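PDB 5LHA: omega transaminase from Pseudomonas sp., which probably transfers amino groups between amines and carbonyl acceptors as a fold type I enzyme, its cofactor bound here as pyridoxamine phosphate. Local coordinates for residues 191-196 and 397-402; 373-378 and 453-458. All blocks are in the same frame, centred on the assembly; numbering follows the deposited sequence.

Interaction 1 (191-196 and 397-402)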
loop_
_atom_site.group_PDB
_atom_site.type_symbol
_atom_site.label_atom_id
_atom_site.label_comp_id
_atom_site.label_asym_id
_atom_site.label_seq_id
_atom_site.Cartn_x
_atom_site.Cartn_y
_atom_site.Cartn_z
ATOM N N TRP A 191 23.742 2.097 18.140
ATOM C CA TRP A 191 23.478 1.998 19.573
ATOM C C TRP A 191 24.537 1.084 20.177
ATOM O O TRP A 191 24.570 -0.115 19.880
ATOM C CB TRP A 191 22.073 1.449 19.814
ATOM C CG TRP A 191 21.585 1.462 21.250
ATOM C CD1 TRP A 191 22.163 2.090 22.321
ATOM C CD2 TRP A 191 20.414 0.811 21.755
ATOM N NE1 TRP A 191 21.419 1.870 23.459
ATOM C CE2 TRP A 191 20.343 1.088 23.140
ATOM C CE3 TRP A 191 19.419 0.019 21.173
ATOM C CZ2 TRP A 191 19.315 0.600 23.947
ATOM C CZ3 TRP A 191 18.400 -0.465 21.975
ATOM C CH2 TRP A 191 18.352 -0.170 23.348
ATOM N N LEU A 192 25.429 1.656 20.986
ATOM C CA LEU A 192 26.552 0.880 21.507
ATOM C C LEU A 192 26.090 -0.188 22.498
ATOM O O LEU A 192 26.634 -1.301 22.520
ATOM C CB LEU A 192 27.555 1.817 22.181
ATOM C CG LEU A 192 28.420 2.723 21.311
ATOM C CD1 LEU A 192 28.694 4.030 22.051
ATOM C CD2 LEU A 192 29.712 2.010 20.977
ATOM N N TYR A 193 25.062 0.114 23.294
ATOM C CA TYR A 193 24.643 -0.820 24.333
ATOM C C TYR A 193 23.982 -2.065 23.738
ATOM O O TYR A 193 24.176 -3.173 24.250
ATOM C CB TYR A 193 23.721 -0.114 25.333
ATOM C CG TYR A 193 23.632 -0.840 26.658
ATOM C CD1 TYR A 193 24.764 -1.008 27.457
ATOM C CD2 TYR A 193 22.434 -1.393 27.094
ATOM C CE1 TYR A 193 24.696 -1.690 28.662
ATOM C CE2 TYR A 193 22.357 -2.073 28.303
ATOM C CZ TYR A 193 23.491 -2.221 29.081
ATOM O OH TYR A 193 23.420 -2.906 30.276
ATOM N N ARG A 194 23.191 -1.910 22.671
ATOM C CA ARG A 194 22.509 -3.035 22.018
ATOM C C ARG A 194 22.557 -2.831 20.510
ATOM O O ARG A 194 21.934 -1.892 20.004
ATOM C CB ARG A 194 21.053 -3.161 22.475
ATOM C CG ARG A 194 20.839 -3.496 23.941
ATOM C CD ARG A 194 19.375 -3.824 24.207
ATOM N NE ARG A 194 19.106 -4.060 25.624
ATOM C CZ ARG A 194 18.891 -3.104 26.524
ATOM N NH1 ARG A 194 18.902 -1.822 26.168
ATOM N NH2 ARG A 194 18.658 -3.436 27.787
ATOM N N ASN A 195 23.256 -3.709 19.789
ATOM C CA ASN A 195 23.304 -3.637 18.332
ATOM C C ASN A 195 23.578 -5.030 17.782
ATOM O O ASN A 195 24.088 -5.894 18.500
ATOM C CB ASN A 195 24.350 -2.616 17.842
ATOM C CG ASN A 195 25.758 -2.916 18.325
ATOM O OD1 ASN A 195 26.474 -3.718 17.731
ATOM N ND2 ASN A 195 26.162 -2.258 19.407
ATOM N N PRO A 196 23.222 -5.284 16.516
ATOM C CA PRO A 196 23.387 -6.637 15.946
ATOM C C PRO A 196 24.808 -7.192 15.945
ATOM O O PRO A 196 24.968 -8.410 15.817
ATOM C CB PRO A 196 22.885 -6.465 14.503
ATOM C CG PRO A 196 21.942 -5.343 14.568
ATOM C CD PRO A 196 22.426 -4.409 15.638
ATOM N N ARG A 397 25.311 -9.292 31.614
ATOM C CA ARG A 397 26.110 -9.832 30.514
ATOM C C ARG A 397 25.391 -9.700 29.170
ATOM O O ARG A 397 25.999 -9.292 28.172
ATOM C CB ARG A 397 26.478 -11.296 30.788
ATOM C CG ARG A 397 27.401 -11.519 32.000
ATOM C CD ARG A 397 28.176 -12.847 31.912
ATOM N NE ARG A 397 28.474 -13.436 33.222
ATOM C CZ ARG A 397 29.013 -14.645 33.398
ATOM N NH1 ARG A 397 29.319 -15.395 32.344
ATOM N NH2 ARG A 397 29.244 -15.112 34.624
ATOM N N THR A 398 24.102 -10.031 29.119
ATOM C CA THR A 398 23.375 -10.043 27.858
ATOM C C THR A 398 22.635 -8.750 27.567
ATOM O O THR A 398 22.096 -8.606 26.463
ATOM C CB THR A 398 22.351 -11.166 27.843
ATOM O OG1 THR A 398 21.835 -11.304 26.515
ATOM C CG2 THR A 398 21.206 -10.805 28.772
ATOM N N ARG A 399 22.596 -7.822 28.528
ATOM C CA ARG A 399 21.897 -6.541 28.403
ATOM C C ARG A 399 20.410 -6.698 28.081
ATOM O O ARG A 399 19.810 -5.822 27.456
ATOM C CB ARG A 399 22.575 -5.648 27.355
ATOM C CG ARG A 399 24.034 -5.375 27.664
ATOM C CD ARG A 399 24.970 -6.010 26.656
ATOM N NE ARG A 399 26.352 -5.597 26.882
ATOM C CZ ARG A 399 26.874 -4.432 26.504
ATOM N NH1 ARG A 399 26.142 -3.537 25.853
ATOM N NH2 ARG A 399 28.147 -4.165 26.771
ATOM N N GLN A 400 19.794 -7.800 28.475
ATOM C CA GLN A 400 18.368 -7.950 28.219
ATOM C C GLN A 400 17.590 -6.938 29.045
ATOM O O GLN A 400 17.787 -6.858 30.257
ATOM C CB GLN A 400 17.858 -9.343 28.544
ATOM C CG GLN A 400 16.414 -9.481 28.121
ATOM C CD GLN A 400 15.908 -10.885 28.171
ATOM O OE1 GLN A 400 16.595 -11.788 28.641
ATOM N NE2 GLN A 400 14.701 -11.090 27.658
ATOM N N PRO A 401 16.715 -6.152 28.434
ATOM C CA PRO A 401 15.948 -5.169 29.204
ATOM C C PRO A 401 15.039 -5.812 30.249
ATOM O O PRO A 401 14.562 -6.939 30.090
ATOM C CB PRO A 401 15.140 -4.446 28.125
ATOM C CG PRO A 401 15.037 -5.433 27.021
ATOM C CD PRO A 401 16.326 -6.171 27.017
ATOM N N LEU A 402 14.829 -5.083 31.345
ATOM C CA LEU A 402 13.741 -5.396 32.260
ATOM C C LEU A 402 12.422 -5.418 31.500
ATOM O O LEU A 402 12.213 -4.634 30.569
ATOM C CB LEU A 402 13.655 -4.344 33.373
ATOM C CG LEU A 402 14.445 -4.392 34.685
ATOM C CD1 LEU A 402 13.979 -3.270 35.613
ATOM C CD2 LEU A 402 14.296 -5.733 35.382
#
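The Tyr-193 ring takes the aliphatic part of Arg-399 over one face, with CG of Arg-399 3.9 Å from the ring centroid in a CH-pi contact. This CG sits off centre, toward the phenol end of the ring. The guanidinium of Arg-399 lies beyond the CD1-CE1 rim, above the ring plane on the same side, and presents a face to CE1 of Tyr-193, the two planes 35° apart. A bend at chi2 (113°) gives the arginine this curl and brings its NH1 2.6 Å from the backbone O of Tyr-193. That hydrogen bond is weak, with an N-H...O angle of 129°.

The guanidinium of Arg-194 has CD2 of Tyr-193 over one face. CZ2 of Trp-191 and the carbonyl O of Arg-399 lie at its edge. NE and NH2 of Arg-194 both reach this oxygen, NE at 2.6 Å and NH2, more weakly, at 2.7 Å. The chain is extended from CG to NE, which carries the group across to 397-402. CB and CD of Pro-401 pack beside NH2.

NH1 of Arg-194 forms a salt bridge with Asp-391 of strand 387-393. Each arginine thus donates to a main-chain carbonyl of the opposite segment. The exchange joins the loop after strand 184-187 to the turn that leads into strand 400-401. Asp-391 probably offsets the charge of Arg-194, whereas Arg-399 lies close to the like-charged Arg-200.

Interaction 2 (373-378 and 453-458)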
loop_
_atom_site.group_PDB
_atom_site.type_symbol
_atom_site.label_atom_id
_atom_site.label_comp_id
_atom_site.label_asym_id
_atom_site.label_seq_id
_atom_site.Cartn_x
_atom_site.Cartn_y
_atom_site.Cartn_z
ATOM N N GLU A 373 27.731 0.625 39.047
ATOM C CA GLU A 373 28.403 -0.373 39.876
ATOM C C GLU A 373 27.582 -0.737 41.107
ATOM O O GLU A 373 27.547 -1.906 41.509
ATOM C CB GLU A 373 29.795 0.119 40.264
ATOM C CG GLU A 373 30.788 0.173 39.098
ATOM C CD GLU A 373 30.400 1.153 38.001
ATOM O OE1 GLU A 373 29.531 2.020 38.236
ATOM O OE2 GLU A 373 30.968 1.052 36.893
ATOM N N ARG A 374 26.909 0.248 41.718
ATOM C CA ARG A 374 26.208 0.004 42.979
ATOM C C ARG A 374 25.034 -0.956 42.806
ATOM O O ARG A 374 24.778 -1.795 43.676
ATOM C CB ARG A 374 25.712 1.320 43.574
ATOM C CG ARG A 374 26.802 2.264 44.068
ATOM C CD ARG A 374 26.192 3.557 44.606
ATOM N NE ARG A 374 27.167 4.645 44.693
ATOM C CZ ARG A 374 27.571 5.204 45.829
ATOM N NH1 ARG A 374 27.076 4.787 46.989
ATOM N NH2 ARG A 374 28.461 6.189 45.808
ATOM N N TYR A 375 24.307 -0.849 41.697
ATOM C CA TYR A 375 23.018 -1.510 41.530
ATOM C C TYR A 375 23.060 -2.424 40.313
ATOM O O TYR A 375 23.316 -1.965 39.195
ATOM C CB TYR A 375 21.901 -0.473 41.406
ATOM C CG TYR A 375 21.666 0.319 42.676
ATOM C CD1 TYR A 375 21.002 -0.250 43.756
ATOM C CD2 TYR A 375 22.115 1.627 42.798
ATOM C CE1 TYR A 375 20.782 0.462 44.916
ATOM C CE2 TYR A 375 21.898 2.351 43.963
ATOM C CZ TYR A 375 21.229 1.763 45.016
ATOM O OH TYR A 375 21.011 2.479 46.170
ATOM N N ALA A 376 22.847 -3.724 40.543
ATOM C CA ALA A 376 22.851 -4.690 39.446
ATOM C C ALA A 376 21.860 -4.318 38.349
ATOM O O ALA A 376 22.151 -4.482 37.158
ATOM C CB ALA A 376 22.551 -6.092 39.982
ATOM N N VAL A 377 20.685 -3.806 38.729
ATOM C CA VAL A 377 19.640 -3.538 37.745
ATOM C C VAL A 377 20.017 -2.391 36.808
ATOM O O VAL A 377 19.452 -2.278 35.715
ATOM C CB VAL A 377 18.299 -3.279 38.466
ATOM C CG1 VAL A 377 18.291 -1.908 39.147
ATOM C CG2 VAL A 377 17.130 -3.406 37.501
ATOM N N VAL A 378 20.983 -1.559 37.190
ATOM C CA VAL A 378 21.425 -0.431 36.370
ATOM C C VAL A 378 22.433 -0.939 35.343
ATOM O O VAL A 378 23.589 -1.207 35.674
ATOM C CB VAL A 378 22.032 0.680 37.236
ATOM C CG1 VAL A 378 22.492 1.850 36.371
ATOM C CG2 VAL A 378 21.025 1.143 38.284
ATOM N N ALA A 453 15.799 6.014 45.305
ATOM C CA ALA A 453 14.832 5.135 44.651
ATOM C C ALA A 453 15.414 3.749 44.399
ATOM O O ALA A 453 14.711 2.740 44.527
ATOM C CB ALA A 453 14.346 5.771 43.350
ATOM N N PHE A 454 16.690 3.679 44.006
ATOM C CA PHE A 454 17.313 2.384 43.762
ATOM C C PHE A 454 17.666 1.665 45.052
ATOM O O PHE A 454 17.692 0.432 45.074
ATOM C CB PHE A 454 18.563 2.544 42.900
ATOM C CG PHE A 454 18.259 2.784 41.466
ATOM C CD1 PHE A 454 17.893 1.734 40.642
ATOM C CD2 PHE A 454 18.309 4.057 40.944
ATOM C CE1 PHE A 454 17.601 1.955 39.324
ATOM C CE2 PHE A 454 18.013 4.284 39.630
ATOM C CZ PHE A 454 17.660 3.236 38.817
ATOM N N ALA A 455 17.962 2.404 46.125
ATOM C CA ALA A 455 18.117 1.760 47.425
ATOM C C ALA A 455 16.811 1.113 47.856
ATOM O O ALA A 455 16.805 0.023 48.440
ATOM C CB ALA A 455 18.586 2.772 48.471
ATOM N N ARG A 456 15.693 1.766 47.549
ATOM C CA ARG A 456 14.377 1.248 47.879
ATOM C C ARG A 456 13.967 0.123 46.934
ATOM O O ARG A 456 13.664 -0.993 47.377
ATOM C CB ARG A 456 13.366 2.394 47.836
ATOM C CG ARG A 456 12.002 2.061 48.371
ATOM C CD ARG A 456 12.093 1.557 49.783
ATOM N NE ARG A 456 10.810 1.635 50.465
ATOM C CZ ARG A 456 10.542 2.490 51.445
ATOM N NH1 ARG A 456 11.478 3.337 51.858
ATOM N NH2 ARG A 456 9.345 2.487 52.020
ATOM N N CYS A 457 13.975 0.391 45.626
ATOM C CA CYS A 457 13.343 -0.491 44.652
ATOM C C CYS A 457 14.308 -1.050 43.612
ATOM O O CYS A 457 13.858 -1.624 42.615
ATOM C CB CYS A 457 12.199 0.251 43.956
ATOM S SG CYS A 457 11.022 1.014 45.104
ATOM N N GLY A 458 15.613 -0.898 43.802
ATOM C CA GLY A 458 16.582 -1.395 42.841
ATOM C C GLY A 458 16.840 -2.888 42.949
ATOM O O GLY A 458 17.070 -3.569 41.945
#
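Tyr-375 and Phe-454 meet where the C-terminal helix 440-457 packs against the type I beta turn Tyr-375 to Val-378. This turn leads from helix 370-374 into strand 378-384, an outermost strand of its sheet within the chain. The site belongs to the small domain of the fold type I aminotransferase, to which both ends of the chain contribute. It is plain packing, with no hydrogen bond between the two segments.

The main bump is CB of Phe-454. It sits over the centre of the Tyr-375 ring, 3.4 Å from the centroid and only 8° off the ring normal, which makes a close CH-pi contact. The phenol therefore lies flat against the root of the phenylalanine side chain. The two rings themselves meet obliquely, their planes 37° apart.

The Phe-454 ring then fills a hollow beside the turn. CG2 of Val-378 covers one of its faces, 4.0 Å from the ring centroid. CG1 of Val-377 comes to the ring edge, 3.9 Å from CE1 of Phe-454. Both valines cross the phenylalanine at about a right angle, one methyl on the face and the other at the edge. In Val-377, CG1 stands between the backbone N and the carbonyl carbon (chi1 73°), which turns this methyl toward the helix end. There it also touches O of Gly-458, the last residue of the chain.

Leu-392 of strand 387-393 touches Val-377 and Phe-454, and Ile-412 of helix 408-418 also packs on Phe-454. The phenylalanine is thus buried between helix and sheet. At the outer end of the tyrosine, Ala-455 packs against the phenol, its CB 3.4 Å from OH of Tyr-375.

From the N terminus, the chain first passes 191-196, in the loop between strand 184-187 and helix 202-220. It then reaches 373-378 at the entry to strand 378-384. Soon after, 397-402 returns to the first loop and closes interaction 1 across 200 intervening residues. The chain ends at 453-458, which closes interaction 2 over a shorter span of 74. The segments alternate, so the two closures cross. Interaction 1 ties a loop near the edge of the 115-121 to 184-187 sheet to the small domain. Interaction 2 fastens the last helix within that domain. Their centres lie about 18 Å apart, and Leu-402 CD1 packs 3.7 Å from Val-377 CG2.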